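Local coordinates for protein endoglucanase (Uncultured bacterium, PDB 3X17) that probably hydrolyses internal beta-1,4-glucosidic bonds of cellulose, as a family 9 endoglucanase with an Ig-like domain ahead of its (alpha/alpha)6 barrel, at residues Phe234-Ala242 and Lys299-Phe310; Tyr268-Ala276 and Phe310-Pro321. All blocks are in the same frame, centred on the assembly; numbering follows the deposited sequence.

Contact 1: residues Phe234-Ala242 and Lys299-Phe310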
loop_
_atom_site.group_PDB
_atom_site.type_symbol
_atom_site.label_atom_id
_atom_site.label_comp_id
_atom_site.label_asym_id
_atom_site.label_seq_id
_atom_site.Cartn_x
_atom_site.Cartn_y
_atom_site.Cartn_z
ATOM N N PHE A 234 5.450 15.340 13.580
ATOM C CA PHE A 234 6.071 16.316 14.473
ATOM C C PHE A 234 5.084 16.760 15.575
ATOM O O PHE A 234 5.453 16.828 16.749
ATOM C CB PHE A 234 6.585 17.563 13.719
ATOM C CG PHE A 234 7.730 17.289 12.774
ATOM C CD1 PHE A 234 8.751 16.394 13.114
ATOM C CD2 PHE A 234 7.832 17.999 11.579
ATOM C CE1 PHE A 234 9.796 16.136 12.218
ATOM C CE2 PHE A 234 8.934 17.828 10.729
ATOM C CZ PHE A 234 9.904 16.880 11.037
ATOM N N ARG A 235 3.842 17.061 15.194
ATOM C CA ARG A 235 2.861 17.592 16.168
ATOM C C ARG A 235 2.467 16.494 17.154
ATOM O O ARG A 235 1.927 16.784 18.225
ATOM C CB ARG A 235 1.632 18.164 15.452
ATOM C CG ARG A 235 1.949 19.249 14.378
ATOM C CD ARG A 235 0.710 19.638 13.541
ATOM N NE ARG A 235 1.092 20.496 12.420
ATOM C CZ ARG A 235 1.104 20.146 11.118
ATOM N NH1 ARG A 235 0.509 19.034 10.664
ATOM N NH2 ARG A 235 1.623 20.987 10.238
ATOM N N MET A 236 2.683 15.235 16.767
ATOM C CA MET A 236 2.390 14.082 17.631
ATOM C C MET A 236 3.577 13.702 18.534
ATOM O O MET A 236 3.559 12.665 19.218
ATOM C CB MET A 236 1.972 12.877 16.795
ATOM C CG MET A 236 0.587 12.994 16.142
ATOM S SD MET A 236 -0.761 13.146 17.368
ATOM C CE MET A 236 -1.142 11.398 17.720
ATOM N N GLN A 237 4.614 14.525 18.511
ATOM C CA GLN A 237 5.788 14.253 19.298
ATOM C C GLN A 237 5.871 15.131 20.544
ATOM O O GLN A 237 5.796 16.349 20.492
ATOM C CB GLN A 237 7.091 14.341 18.477
ATOM C CG GLN A 237 8.295 13.691 19.196
ATOM C CD GLN A 237 9.634 13.886 18.459
ATOM O OE1 GLN A 237 9.826 14.879 17.741
ATOM N NE2 GLN A 237 10.573 12.943 18.654
ATOM N N ARG A 238 6.212 14.483 21.638
ATOM C CA ARG A 238 6.265 15.101 22.940
ATOM C C ARG A 238 7.719 15.540 23.125
ATOM O O ARG A 238 8.617 14.934 22.529
ATOM C CB ARG A 238 5.891 13.992 23.913
ATOM C CG ARG A 238 5.518 14.390 25.268
ATOM C CD ARG A 238 6.032 13.298 26.173
ATOM N NE ARG A 238 4.991 12.365 26.486
ATOM C CZ ARG A 238 5.162 11.272 27.221
ATOM N NH1 ARG A 238 6.380 10.839 27.546
ATOM N NH2 ARG A 238 4.096 10.591 27.578
ATOM N N PRO A 239 7.972 16.590 23.932
ATOM C CA PRO A 239 9.318 17.144 23.890
ATOM C C PRO A 239 10.407 16.173 24.335
ATOM O O PRO A 239 11.582 16.381 24.021
ATOM C CB PRO A 239 9.239 18.332 24.868
ATOM C CG PRO A 239 7.814 18.762 24.787
ATOM C CD PRO A 239 7.045 17.461 24.684
ATOM N N ASP A 240 10.047 15.112 25.052
ATOM C CA ASP A 240 11.074 14.147 25.414
ATOM C C ASP A 240 11.383 13.208 24.229
ATOM O O ASP A 240 12.341 12.442 24.280
ATOM C CB ASP A 240 10.737 13.394 26.719
ATOM C CG ASP A 240 9.458 12.563 26.616
ATOM O OD1 ASP A 240 8.722 12.700 25.621
ATOM O OD2 ASP A 240 9.148 11.842 27.582
ATOM N N GLY A 241 10.606 13.328 23.141
ATOM C CA GLY A 241 10.861 12.532 21.926
ATOM C C GLY A 241 9.886 11.406 21.732
ATOM O O GLY A 241 9.769 10.866 20.629
ATOM N N ALA A 242 9.077 11.117 22.750
ATOM C CA ALA A 242 8.043 10.094 22.601
ATOM C C ALA A 242 6.918 10.555 21.650
ATOM O O ALA A 242 6.678 11.738 21.511
ATOM C CB ALA A 242 7.464 9.700 23.980
ATOM N N LYS A 299 15.353 19.336 10.493
ATOM C CA LYS A 299 14.298 19.254 11.477
ATOM C C LYS A 299 13.861 17.796 11.597
ATOM O O LYS A 299 13.634 17.297 12.706
ATOM C CB LYS A 299 13.112 20.142 11.077
ATOM C CG LYS A 299 11.923 20.121 12.072
ATOM C CD LYS A 299 10.731 20.851 11.440
ATOM C CE LYS A 299 9.769 21.386 12.483
ATOM N NZ LYS A 299 8.462 21.777 11.854
ATOM N N ALA A 300 13.765 17.102 10.458
ATOM C CA ALA A 300 13.341 15.712 10.523
ATOM C C ALA A 300 14.413 14.949 11.278
ATOM O O ALA A 300 14.101 14.121 12.123
ATOM C CB ALA A 300 13.080 15.119 9.158
ATOM N N LEU A 301 15.672 15.339 11.077
ATOM C CA LEU A 301 16.784 14.616 11.697
ATOM C C LEU A 301 16.787 14.866 13.179
ATOM O O LEU A 301 16.973 13.935 13.951
ATOM C CB LEU A 301 18.137 14.997 11.088
ATOM C CG LEU A 301 19.400 14.511 11.824
ATOM C CD1 LEU A 301 19.456 12.988 11.872
ATOM C CD2 LEU A 301 20.709 15.117 11.221
ATOM N N ALA A 302 16.502 16.107 13.589
ATOM C CA ALA A 302 16.500 16.439 15.026
ATOM C C ALA A 302 15.423 15.655 15.749
ATOM O O ALA A 302 15.659 15.091 16.825
ATOM C CB ALA A 302 16.321 17.954 15.252
ATOM N N ALA A 303 14.245 15.594 15.132
ATOM C CA ALA A 303 13.133 14.863 15.693
ATOM C C ALA A 303 13.486 13.384 15.857
ATOM O O ALA A 303 13.208 12.781 16.898
ATOM C CB ALA A 303 11.918 15.017 14.799
ATOM N N ALA A 304 14.057 12.787 14.813
ATOM C CA ALA A 304 14.420 11.357 14.862
ATOM C C ALA A 304 15.406 11.101 16.000
ATOM O O ALA A 304 15.310 10.092 16.709
ATOM C CB ALA A 304 15.019 10.859 13.508
ATOM N N GLU A 305 16.347 12.019 16.167
ATOM C CA GLU A 305 17.396 11.893 17.183
ATOM C C GLU A 305 16.841 11.987 18.601
ATOM O O GLU A 305 17.321 11.304 19.509
ATOM C CB GLU A 305 18.496 12.949 16.968
ATOM C CG GLU A 305 19.361 12.678 15.738
ATOM C CD GLU A 305 20.345 13.816 15.405
ATOM O OE1 GLU A 305 20.026 14.998 15.655
ATOM O OE2 GLU A 305 21.404 13.529 14.810
ATOM N N GLN A 306 15.817 12.815 18.786
ATOM C CA GLN A 306 15.232 13.033 20.107
ATOM C C GLN A 306 14.371 11.816 20.476
ATOM O O GLN A 306 14.438 11.310 21.585
ATOM C CB GLN A 306 14.399 14.331 20.080
ATOM C CG GLN A 306 13.717 14.724 21.392
ATOM C CD GLN A 306 14.694 14.812 22.556
ATOM O OE1 GLN A 306 15.742 15.459 22.456
ATOM N NE2 GLN A 306 14.393 14.095 23.642
ATOM N N ALA A 307 13.601 11.329 19.513
ATOM C CA ALA A 307 12.897 10.070 19.637
ATOM C C ALA A 307 13.805 8.890 19.998
ATOM O O ALA A 307 13.448 8.054 20.817
ATOM C CB ALA A 307 12.146 9.774 18.355
ATOM N N TRP A 308 14.957 8.781 19.352
ATOM C CA TRP A 308 15.879 7.732 19.731
ATOM C C TRP A 308 16.416 7.925 21.161
ATOM O O TRP A 308 16.685 6.950 21.846
ATOM C CB TRP A 308 17.049 7.613 18.758
ATOM C CG TRP A 308 17.911 6.426 19.094
ATOM C CD1 TRP A 308 19.043 6.417 19.852
ATOM C CD2 TRP A 308 17.628 5.061 18.776
ATOM N NE1 TRP A 308 19.514 5.143 19.977
ATOM C CE2 TRP A 308 18.654 4.283 19.342
ATOM C CE3 TRP A 308 16.636 4.428 18.005
ATOM C CZ2 TRP A 308 18.724 2.896 19.171
ATOM C CZ3 TRP A 308 16.696 3.043 17.846
ATOM C CH2 TRP A 308 17.716 2.291 18.454
ATOM N N ARG A 309 16.593 9.170 21.604
ATOM C CA ARG A 309 17.034 9.408 22.986
ATOM C C ARG A 309 15.995 8.858 23.965
ATOM O O ARG A 309 16.316 8.120 24.908
ATOM C CB ARG A 309 17.226 10.897 23.242
ATOM C CG ARG A 309 18.655 11.367 23.092
ATOM C CD ARG A 309 18.725 12.887 22.967
ATOM N NE ARG A 309 19.405 13.205 21.716
ATOM C CZ ARG A 309 19.026 14.136 20.851
ATOM N NH1 ARG A 309 18.038 14.967 21.139
ATOM N NH2 ARG A 309 19.718 14.293 19.730
ATOM N N PHE A 310 14.731 9.140 23.676
ATOM C CA PHE A 310 13.651 8.526 24.434
ATOM C C PHE A 310 13.715 6.999 24.431
ATOM O O PHE A 310 13.605 6.384 25.484
ATOM C CB PHE A 310 12.278 8.994 23.961
ATOM C CG PHE A 310 11.159 8.470 24.802
ATOM C CD1 PHE A 310 10.779 9.137 25.971
ATOM C CD2 PHE A 310 10.533 7.275 24.476
ATOM C CE1 PHE A 310 9.786 8.617 26.790
ATOM C CE2 PHE A 310 9.508 6.773 25.268
ATOM C CZ PHE A 310 9.151 7.435 26.445
#

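Contact 2: residues Tyr268-Ala276 and Phe310-Pro321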
loop_
_atom_site.group_PDB
_atom_site.type_symbol
_atom_site.label_atom_id
_atom_site.label_comp_id
_atom_site.label_asym_id
_atom_site.label_seq_id
_atom_site.Cartn_x
_atom_site.Cartn_y
_atom_site.Cartn_z
ATOM N N TYR A 268 -4.208 10.059 21.939
ATOM C CA TYR A 268 -4.033 8.877 22.777
ATOM C C TYR A 268 -2.569 8.709 23.184
ATOM O O TYR A 268 -1.688 9.377 22.636
ATOM C CB TYR A 268 -4.559 7.654 22.035
ATOM C CG TYR A 268 -6.077 7.637 21.926
ATOM C CD1 TYR A 268 -6.736 8.513 21.073
ATOM C CD2 TYR A 268 -6.846 6.885 22.811
ATOM C CE1 TYR A 268 -8.099 8.536 20.995
ATOM C CE2 TYR A 268 -8.225 6.904 22.740
ATOM C CZ TYR A 268 -8.837 7.729 21.830
ATOM O OH TYR A 268 -10.199 7.799 21.778
ATOM N N ARG A 269 -2.315 7.800 24.122
ATOM C CA ARG A 269 -1.068 7.778 24.862
ATOM C C ARG A 269 0.089 7.316 23.977
ATOM O O ARG A 269 -0.122 6.625 22.979
ATOM C CB ARG A 269 -1.199 6.819 26.041
ATOM C CG ARG A 269 -1.247 5.346 25.599
ATOM C CD ARG A 269 -1.469 4.416 26.767
ATOM N NE ARG A 269 -2.714 4.719 27.452
ATOM C CZ ARG A 269 -2.936 4.469 28.738
ATOM N NH1 ARG A 269 -2.010 3.856 29.480
ATOM N NH2 ARG A 269 -4.106 4.800 29.273
ATOM N N ILE A 270 1.308 7.705 24.348
ATOM C CA ILE A 270 2.479 7.328 23.575
ATOM C C ILE A 270 2.690 5.809 23.546
ATOM O O ILE A 270 2.263 5.077 24.447
ATOM C CB ILE A 270 3.755 7.996 24.074
ATOM C CG1 ILE A 270 4.068 7.570 25.512
ATOM C CG2 ILE A 270 3.652 9.524 23.966
ATOM C CD1 ILE A 270 5.281 6.634 25.668
ATOM N N THR A 271 3.537 5.399 22.602
ATOM C CA THR A 271 3.916 4.024 22.415
ATOM C C THR A 271 5.364 4.069 21.907
ATOM O O THR A 271 5.749 5.022 21.215
ATOM C CB THR A 271 2.997 3.461 21.339
ATOM O OG1 THR A 271 1.977 2.636 21.922
ATOM C CG2 THR A 271 3.736 2.797 20.272
ATOM N N THR A 272 6.184 3.101 22.315
ATOM C CA THR A 272 7.556 3.007 21.816
ATOM C C THR A 272 7.645 2.561 20.357
ATOM O O THR A 272 8.495 3.058 19.643
ATOM C CB THR A 272 8.442 2.095 22.696
ATOM O OG1 THR A 272 7.755 0.857 22.933
ATOM C CG2 THR A 272 8.712 2.772 24.032
ATOM N N GLN A 273 6.779 1.644 19.903
ATOM C CA GLN A 273 6.738 1.318 18.460
ATOM C C GLN A 273 6.455 2.532 17.573
ATOM O O GLN A 273 7.073 2.701 16.528
ATOM C CB GLN A 273 5.793 0.137 18.126
ATOM C CG GLN A 273 4.322 0.341 18.478
ATOM C CD GLN A 273 3.473 0.795 17.294
ATOM O OE1 GLN A 273 3.998 1.101 16.209
ATOM N NE2 GLN A 273 2.155 0.887 17.506
ATOM N N ASP A 274 5.509 3.369 17.986
ATOM C CA ASP A 274 5.215 4.584 17.251
ATOM C C ASP A 274 6.415 5.513 17.291
ATOM O O ASP A 274 6.722 6.182 16.296
ATOM C CB ASP A 274 3.961 5.298 17.790
ATOM C CG ASP A 274 2.666 4.563 17.443
ATOM O OD1 ASP A 274 2.444 4.286 16.242
ATOM O OD2 ASP A 274 1.845 4.305 18.370
ATOM N N THR A 275 7.055 5.611 18.455
ATOM C CA THR A 275 8.185 6.503 18.605
ATOM C C THR A 275 9.322 6.079 17.633
ATOM O O THR A 275 9.897 6.902 16.895
ATOM C CB THR A 275 8.655 6.510 20.087
ATOM O OG1 THR A 275 7.586 6.974 20.933
ATOM C CG2 THR A 275 9.856 7.396 20.272
ATOM N N ALA A 276 9.545 4.772 17.546
ATOM C CA ALA A 276 10.611 4.214 16.690
ATOM C C ALA A 276 10.230 4.292 15.191
ATOM O O ALA A 276 11.040 4.712 14.366
ATOM C CB ALA A 276 10.888 2.746 17.102
ATOM N N PHE A 310 14.731 9.140 23.676
ATOM C CA PHE A 310 13.651 8.526 24.434
ATOM C C PHE A 310 13.715 6.999 24.431
ATOM O O PHE A 310 13.605 6.384 25.484
ATOM C CB PHE A 310 12.278 8.994 23.961
ATOM C CG PHE A 310 11.159 8.470 24.802
ATOM C CD1 PHE A 310 10.779 9.137 25.971
ATOM C CD2 PHE A 310 10.533 7.275 24.476
ATOM C CE1 PHE A 310 9.786 8.617 26.790
ATOM C CE2 PHE A 310 9.508 6.773 25.268
ATOM C CZ PHE A 310 9.151 7.435 26.445
ATOM N N LEU A 311 13.807 6.385 23.250
ATOM C CA LEU A 311 13.877 4.917 23.172
ATOM C C LEU A 311 15.059 4.292 23.927
ATOM O O LEU A 311 14.940 3.204 24.463
ATOM C CB LEU A 311 13.899 4.426 21.721
ATOM C CG LEU A 311 12.645 4.713 20.906
ATOM C CD1 LEU A 311 13.004 4.691 19.431
ATOM C CD2 LEU A 311 11.568 3.662 21.261
ATOM N N ALA A 312 16.210 4.937 23.908
ATOM C CA ALA A 312 17.392 4.353 24.540
ATOM C C ALA A 312 17.294 4.403 26.077
ATOM O O ALA A 312 17.955 3.626 26.764
ATOM C CB ALA A 312 18.675 5.021 24.037
ATOM N N ALA A 313 16.331 5.177 26.587
ATOM C CA ALA A 313 16.137 5.343 28.027
ATOM C C ALA A 313 14.892 4.611 28.485
ATOM O O ALA A 313 14.451 4.764 29.616
ATOM C CB ALA A 313 16.011 6.838 28.396
ATOM N N SER A 314 14.256 3.889 27.586
ATOM C CA SER A 314 12.918 3.397 27.893
ATOM C C SER A 314 12.765 1.938 27.455
ATOM O O SER A 314 13.289 1.554 26.414
ATOM C CB SER A 314 11.883 4.285 27.202
ATOM O OG SER A 314 10.603 3.706 27.324
ATOM N N GLY A 315 12.116 1.119 28.284
ATOM C CA GLY A 315 11.693 -0.236 27.903
ATOM C C GLY A 315 10.462 -0.144 26.996
ATOM O O GLY A 315 9.983 0.948 26.680
ATOM N N PRO A 316 9.949 -1.293 26.561
ATOM C CA PRO A 316 8.755 -1.344 25.741
ATOM C C PRO A 316 7.606 -0.606 26.422
ATOM O O PRO A 316 7.346 -0.832 27.593
ATOM C CB PRO A 316 8.462 -2.838 25.681
ATOM C CG PRO A 316 9.861 -3.455 25.706
ATOM C CD PRO A 316 10.580 -2.617 26.715
ATOM N N ILE A 317 6.933 0.276 25.692
ATOM C CA ILE A 317 5.668 0.813 26.150
ATOM C C ILE A 317 4.626 0.548 25.084
ATOM O O ILE A 317 4.535 1.263 24.085
ATOM C CB ILE A 317 5.772 2.339 26.431
ATOM C CG1 ILE A 317 6.847 2.591 27.491
ATOM C CG2 ILE A 317 4.400 2.910 26.886
ATOM C CD1 ILE A 317 7.143 4.060 27.756
ATOM N N LEU A 318 3.823 -0.479 25.308
ATOM C CA LEU A 318 2.952 -0.953 24.283
ATOM C C LEU A 318 1.583 -1.243 24.874
ATOM O O LEU A 318 1.072 -2.354 24.767
ATOM C CB LEU A 318 3.560 -2.201 23.627
ATOM C CG LEU A 318 4.924 -1.913 22.948
ATOM C CD1 LEU A 318 5.685 -3.168 22.572
ATOM C CD2 LEU A 318 4.748 -1.043 21.722
ATOM N N ASP A 319 0.980 -0.234 25.491
ATOM C CA ASP A 319 -0.336 -0.405 26.119
ATOM C C ASP A 319 -1.444 0.084 25.219
ATOM O O ASP A 319 -1.454 1.258 24.808
ATOM C CB ASP A 319 -0.396 0.375 27.434
ATOM C CG ASP A 319 0.652 -0.073 28.413
ATOM O OD1 ASP A 319 0.839 -1.305 28.562
ATOM O OD2 ASP A 319 1.259 0.805 29.055
ATOM N N TYR A 320 -2.427 -0.770 25.014
ATOM C CA TYR A 320 -3.539 -0.472 24.132
ATOM C C TYR A 320 -4.869 -0.749 24.847
ATOM O O TYR A 320 -5.568 -1.703 24.522
ATOM C CB TYR A 320 -3.439 -1.282 22.825
ATOM C CG TYR A 320 -2.127 -1.075 22.060
ATOM C CD1 TYR A 320 -1.923 0.053 21.278
ATOM C CD2 TYR A 320 -1.099 -2.005 22.142
ATOM C CE1 TYR A 320 -0.725 0.241 20.585
ATOM C CE2 TYR A 320 0.111 -1.812 21.493
ATOM C CZ TYR A 320 0.274 -0.719 20.671
ATOM O OH TYR A 320 1.472 -0.545 20.010
ATOM N N PRO A 321 -5.242 0.119 25.802
ATOM C CA PRO A 321 -6.441 -0.186 26.582
ATOM C C PRO A 321 -7.640 -0.358 25.653
ATOM O O PRO A 321 -7.832 0.433 24.726
ATOM C CB PRO A 321 -6.641 1.061 27.455
ATOM C CG PRO A 321 -5.419 1.887 27.305
ATOM C CD PRO A 321 -4.736 1.482 26.033
HETATM O O HOH W 1 -1.630 3.610 22.678
HETATM O O HOH W 2 1.157 3.272 28.847
HETATM O O HOH W 3 1.098 2.623 25.456
#

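Contact 1: residues Phe234-Ala242 and Lys299-Phe310
The Phe310 ring carries the methyl of Ala242 over the middle of one face, a CH-pi contact with CB 3.6 Å from the ring centroid. At the other end of the contact the Phe234 ring meets Ala300 CA at its edge, while Ala303 CB and the aliphatic run of Lys299 come in obliquely; Trp282 of helix 272-288 stacks on this ring. Within the (alpha/alpha)6 barrel, the end of helix 221-235 and the type I turn Arg238-Gly241 thus lie along helix 294-312. Ala307 is small enough for the turn to approach at Gly241, their CA atoms 3.9 Å apart, and Ala300 and Ala303 likewise admit the Phe234 ring. The positive phi of Gly241, 105°, and the lack of space for a CB both suit glycine. Gln237, CG anti to the backbone N (chi1 -165°), reaches its amide to helix 294-312 and back to its own turn: NE2 donates to Ala303 O at 3.2 Å and to Gly241 O at 3.0 Å. Arg238 NH1 forms a salt bridge to Asp240 OD2, on its syn lone pair; both lie obliquely to the Phe310 ring. Gln306, bent at chi2 (55°), brings NE2 to Asp240 O at 2.7 Å, above the carbonyl plane rather than on a lone pair.

Contact 2: residues Tyr268-Ala276 and Phe310-Pro321
Thr272 fills the tight part of the contact, where it is gripped by the chain at Ile317 through two bonds running in opposite directions: its N donates to Ile317 O at 3.0 Å, and its OG1 accepts from Ile317 N at 2.9 Å. With OG1 between the backbone N and the carbonyl carbon (chi1 49°), the hydroxyl faces Ile317 while CG2 packs on Gly315 O and the Ile317 side chain; Asp336 also bonds OG1. A branched residue with both a methyl and a hydroxyl serves both needs. Leu311 wedges its two methyls against the first helical turn, CD1 on Ala276 CB and CD2 on Thr272 CB, and the Thr275 and Leu311 side chains pass each other in opposite directions, CG2 against CG. A separate apolar patch forms where Ile270 CD1 meets Ile317 CD1 and Phe310 CZ.

In this (alpha/alpha)6-barrel domain the weakly bonded end of strand 265-271, part of a small sheet, leads into helix 272-288, with Thr271 at the N-cap position, and the loop leaving helix 294-312 folds back along that junction. Farther along, Gln273, bent at chi2 (97°), lays NE2 at the edge of the Tyr320 ring and donates to OH at 3.0 Å, with amide and ring planes 42° apart. Tyr320 OH also bonds the carbonyl of Asp333, a calcium ligand, and the Gln273 side chain lies about 5 Å from a calcium ion, consistent with a second-shell place for the pair; Gln273 OE1 bonds Lys277. Thr271 OG1, buried beside this tyrosine, has no polar partner.

The solvent side is looser and wetter. Pro321 CG rests over one face of the Arg269 guanidinium, toward its rim, but Arg269 NH1 and Asp319 OD2 stay 4.5 Å apart and share a water. A second water donates to Ile270 O and accepts from Asp319 N.

How the contacts relate
From the N terminus, the chain leaves helix 221-235 through 234-242, runs through strand 243-249, returns antiparallel along strand 265-271, and enters helix 272-288 at the first segment of contact 2. Helix 294-312 then returns to 234-242, closing contact 1 over 56 intervening residues, and its exit loop closes contact 2 on 268-276 over 33. The segments alternate, so the two loops cross rather than nest. Phe310 belongs to both contacts, and Thr275 touches Gly241 and Ala307 between them. Together they tie helix 294-312 and its following loop to the end of helix 221-235 and to the strand-helix junction at 271-272.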